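Local coordinates for coat protein (PDB 4DOX) that builds, in many copies, the flexible filamentous capsid of papaya mosaic virus and probably packages its RNA genome, at residues 64-67 / 68-72; 28-31 / 32-35. All coordinates share one frame; numbering follows the deposited sequence.

Contact 1. Residues 64-67 / 68-72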
loop_
_atom_site.group_PDB
_atom_site.type_symbol
_atom_site.label_atom_id
_atom_site.label_comp_id
_atom_site.label_asym_id
_atom_site.label_seq_id
_atom_site.Cartn_x
_atom_site.Cartn_y
_atom_site.Cartn_z
ATOM N N VAL A 64 6.573 3.843 1.273
ATOM C CA VAL A 64 6.135 2.527 1.762
ATOM C C VAL A 64 7.098 1.928 2.780
ATOM O O VAL A 64 6.672 1.418 3.827
ATOM C CB VAL A 64 5.894 1.535 0.610
ATOM C CG1 VAL A 64 5.320 0.257 1.154
ATOM C CG2 VAL A 64 4.971 2.188 -0.442
ATOM N N ASN A 65 8.389 1.983 2.478
ATOM C CA ASN A 65 9.387 1.536 3.411
ATOM C C ASN A 65 9.250 2.267 4.729
ATOM O O ASN A 65 9.329 1.672 5.787
ATOM C CB ASN A 65 10.779 1.818 2.857
ATOM C CG ASN A 65 11.896 1.068 3.625
ATOM O OD1 ASN A 65 11.877 -0.175 3.766
ATOM N ND2 ASN A 65 12.876 1.821 4.096
ATOM N N PHE A 66 9.051 3.580 4.671
ATOM C CA PHE A 66 9.044 4.376 5.888
ATOM C C PHE A 66 7.895 3.874 6.750
ATOM O O PHE A 66 8.053 3.727 7.963
ATOM C CB PHE A 66 8.865 5.874 5.598
ATOM C CG PHE A 66 8.631 6.678 6.843
ATOM C CD1 PHE A 66 9.699 7.236 7.539
ATOM C CD2 PHE A 66 7.343 6.812 7.372
ATOM C CE1 PHE A 66 9.473 7.943 8.730
ATOM C CE2 PHE A 66 7.113 7.518 8.539
ATOM C CZ PHE A 66 8.170 8.065 9.235
ATOM N N CYS A 67 6.753 3.590 6.104
ATOM C CA CYS A 67 5.534 3.120 6.799
ATOM C C CYS A 67 5.650 1.704 7.323
ATOM O O CYS A 67 5.062 1.378 8.380
ATOM C CB CYS A 67 4.309 3.274 5.917
ATOM S SG CYS A 67 3.933 5.041 5.727
ATOM N N TYR A 68 6.442 0.885 6.616
ATOM C CA TYR A 68 6.814 -0.449 7.086
ATOM C C TYR A 68 7.409 -0.415 8.501
ATOM O O TYR A 68 7.107 -1.319 9.306
ATOM C CB TYR A 68 7.771 -1.117 6.101
ATOM C CG TYR A 68 8.148 -2.548 6.421
ATOM C CD1 TYR A 68 7.425 -3.613 5.868
ATOM C CD2 TYR A 68 9.248 -2.834 7.235
ATOM C CE1 TYR A 68 7.778 -4.946 6.122
ATOM C CE2 TYR A 68 9.623 -4.142 7.510
ATOM C CZ TYR A 68 8.897 -5.225 6.960
ATOM O OH TYR A 68 9.260 -6.567 7.247
ATOM N N ASP A 69 8.217 0.620 8.816
ATOM C CA ASP A 69 8.809 0.770 10.183
ATOM C C ASP A 69 7.884 1.562 11.120
ATOM O O ASP A 69 7.640 1.174 12.267
ATOM C CB ASP A 69 10.248 1.345 10.150
ATOM C CG ASP A 69 11.238 0.436 9.368
ATOM O OD1 ASP A 69 11.355 -0.765 9.735
ATOM O OD2 ASP A 69 11.886 0.901 8.362
ATOM N N ASN A 70 7.329 2.649 10.594
ATOM C CA ASN A 70 6.716 3.676 11.442
ATOM C C ASN A 70 5.183 3.692 11.539
ATOM O O ASN A 70 4.652 4.385 12.373
ATOM C CB ASN A 70 7.245 5.045 11.032
ATOM C CG ASN A 70 8.772 5.160 11.195
ATOM O OD1 ASN A 70 9.283 5.226 12.315
ATOM N ND2 ASN A 70 9.496 5.183 10.078
ATOM N N GLY A 71 4.472 2.910 10.721
ATOM C CA GLY A 71 3.020 3.011 10.680
ATOM C C GLY A 71 2.546 3.797 9.472
ATOM O O GLY A 71 3.300 4.565 8.890
ATOM N N SER A 72 1.300 3.577 9.072
ATOM C CA SER A 72 0.726 4.179 7.853
ATOM C C SER A 72 -0.608 4.841 8.219
ATOM O O SER A 72 -1.445 5.113 7.374
ATOM C CB SER A 72 0.541 3.108 6.752
ATOM O OG SER A 72 -0.393 2.120 7.149
#

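Contact 2. Residues 28-31 / 32-35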
loop_
_atom_site.group_PDB
_atom_site.type_symbol
_atom_site.label_atom_id
_atom_site.label_comp_id
_atom_site.label_asym_id
_atom_site.label_seq_id
_atom_site.Cartn_x
_atom_site.Cartn_y
_atom_site.Cartn_z
ATOM N N PRO A 28 -13.976 -4.804 -10.881
ATOM C CA PRO A 28 -13.762 -5.174 -9.494
ATOM C C PRO A 28 -13.550 -3.922 -8.650
ATOM O O PRO A 28 -13.042 -2.917 -9.143
ATOM C CB PRO A 28 -12.487 -6.009 -9.543
ATOM C CG PRO A 28 -12.418 -6.521 -10.895
ATOM C CD PRO A 28 -13.105 -5.556 -11.794
ATOM N N THR A 29 -13.955 -3.998 -7.384
ATOM C CA THR A 29 -13.939 -2.872 -6.439
ATOM C C THR A 29 -13.162 -3.311 -5.180
ATOM O O THR A 29 -12.999 -4.530 -4.937
ATOM C CB THR A 29 -15.382 -2.550 -6.024
ATOM O OG1 THR A 29 -15.976 -3.760 -5.536
ATOM C CG2 THR A 29 -16.215 -2.020 -7.214
ATOM N N SER A 30 -12.714 -2.349 -4.364
ATOM C CA SER A 30 -12.043 -2.684 -3.104
ATOM C C SER A 30 -12.243 -1.623 -2.066
ATOM O O SER A 30 -12.097 -0.448 -2.357
ATOM C CB SER A 30 -10.530 -2.862 -3.332
ATOM O OG SER A 30 -9.903 -3.246 -2.116
ATOM N N ASN A 31 -12.565 -2.019 -0.850
ATOM C CA ASN A 31 -12.592 -1.056 0.252
ATOM C C ASN A 31 -11.267 -1.005 1.015
ATOM O O ASN A 31 -11.146 -0.338 2.044
ATOM C CB ASN A 31 -13.802 -1.254 1.182
ATOM C CG ASN A 31 -13.873 -2.630 1.843
ATOM O OD1 ASN A 31 -12.938 -3.391 1.830
ATOM N ND2 ASN A 31 -15.006 -2.923 2.458
ATOM N N LEU A 32 -10.269 -1.716 0.505
ATOM C CA LEU A 32 -9.005 -1.830 1.189
ATOM C C LEU A 32 -7.874 -1.240 0.324
ATOM O O LEU A 32 -6.805 -0.986 0.826
ATOM C CB LEU A 32 -8.722 -3.303 1.553
ATOM C CG LEU A 32 -9.503 -4.012 2.678
ATOM C CD1 LEU A 32 -9.095 -5.471 2.767
ATOM C CD2 LEU A 32 -9.380 -3.344 4.075
ATOM N N LEU A 33 -8.101 -1.048 -0.969
ATOM C CA LEU A 33 -7.089 -0.500 -1.860
ATOM C C LEU A 33 -7.555 0.836 -2.509
ATOM O O LEU A 33 -8.742 1.115 -2.631
ATOM C CB LEU A 33 -6.723 -1.538 -2.922
ATOM C CG LEU A 33 -6.148 -2.882 -2.478
ATOM C CD1 LEU A 33 -5.851 -3.808 -3.685
ATOM C CD2 LEU A 33 -4.887 -2.702 -1.666
ATOM N N PRO A 34 -6.617 1.695 -2.889
ATOM C CA PRO A 34 -7.113 2.921 -3.512
ATOM C C PRO A 34 -7.750 2.527 -4.831
ATOM O O PRO A 34 -7.374 1.498 -5.407
ATOM C CB PRO A 34 -5.838 3.723 -3.799
ATOM C CG PRO A 34 -4.766 3.088 -2.931
ATOM C CD PRO A 34 -5.144 1.644 -2.806
ATOM N N SER A 35 -8.706 3.306 -5.306
ATOM C CA SER A 35 -9.259 3.054 -6.617
ATOM C C SER A 35 -8.182 3.268 -7.718
ATOM O O SER A 35 -7.081 3.814 -7.482
ATOM C CB SER A 35 -10.487 3.909 -6.874
ATOM O OG SER A 35 -10.077 5.207 -7.239
HETATM O O HOH W 1 -10.790 0.554 -4.631
HETATM O O HOH W 2 -11.097 1.917 -1.016
#

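Contact 1. Residues 64-67 / 68-72
Phe66 carries the amide of Asn70 over one face of its ring, one helical turn further on. The two side chains cross at about a right angle, with the amide plane tilted 30° from the ring plane and ND2 standing above the ring, offset toward its rim. Farther back along the same side chain, Asn70 CB comes 3.5 Å from Phe66 CE2. With its CG beside its own backbone N (chi1 -61°), Asn70 bends back up the helix, and ND2 also donates to Phe66 O at 2.9 Å. The backbone Asn70 N reaches this same Phe66 O at 2.9 Å, in the carbonyl plane, whereas ND2 comes in tilted from that plane. That carbonyl thus takes the helical bond and a side-chain bond together, beside a weak one from Asp69 N, and the ND2 bond helps keep the amide against the ring. Gly71 ends the helix: its N still donates to Cys67 O at 2.9 Å, but its positive phi turns the chain away, at backbone angles suited to glycine. Just past that turn, Ser72 CB lies 3.9 Å from Cys67 CB, on the buried side. Here helix 56-70 packs against two others. Cys67 and Ser72 touch Cys107 of helix 103-108, and Val64, Asn65 and Tyr68 meet Ile114 of helix 111-118, whose Arg118 forms a salt bridge with Asp69 and donates to Asn65 OD1.

Contact 2. Residues 28-31 / 32-35
The chain reaches Ser30 extended and then doubles back through Asn31 and Leu32, bringing Ser30 CA and Leu33 CA to 5.5 Å. The hydroxyl of Ser30 sits inside this bend and makes it an ST turn: OG accepts the N-H of Leu32 at 3.1 Å with a fairly straight bond (159°). Leu33 N points at the same Ser30 OG, also at 3.1 Å, but its bond is bent and weak. Ser30 holds OG anti to its own N (chi1 -177°), which carries the oxygen forward to meet both amides. The mouth of the turn is bridged by two waters, each donating to Ser30 O and to Leu33 O; water 1 lies 2.8 Å from Ser30 O. Asn31 and Leu32 run side by side, pointing the same way, and Asn31 OD1 rests 3.6 Å from Leu32 CG. Both are exposed, whereas Leu33 is buried, its CB 3.7 Å from Ser30 OG. This bend joins helix 18-23 to helix 36-48, with Ser35 as the N-cap of the latter. It leans on helix 103-108: Leu33 touches Arg108, which also donates to Leu32 O, and Pro34 lies on Lys105.

From the N terminus, the chain leaves helix 18-23, makes the tight turn of contact 2 and enters helix 36-48. A further connection leads into helix 56-70, and contact 1 comes at its C-terminal end. The two contacts therefore follow in series, neither nesting nor crossing, and each closes only a local turn. They lie on opposite sides of the chain's centre. The centres of contact 1 and contact 2 are about 20 Å apart, and their nearest atoms stay about 10 Å apart, so they do not touch. What they share is helix 103-108: contact 2 meets it through Lys105 and Arg108, contact 1 through Leu103 and Cys107. Contact 1 reaches helix 111-118 as well.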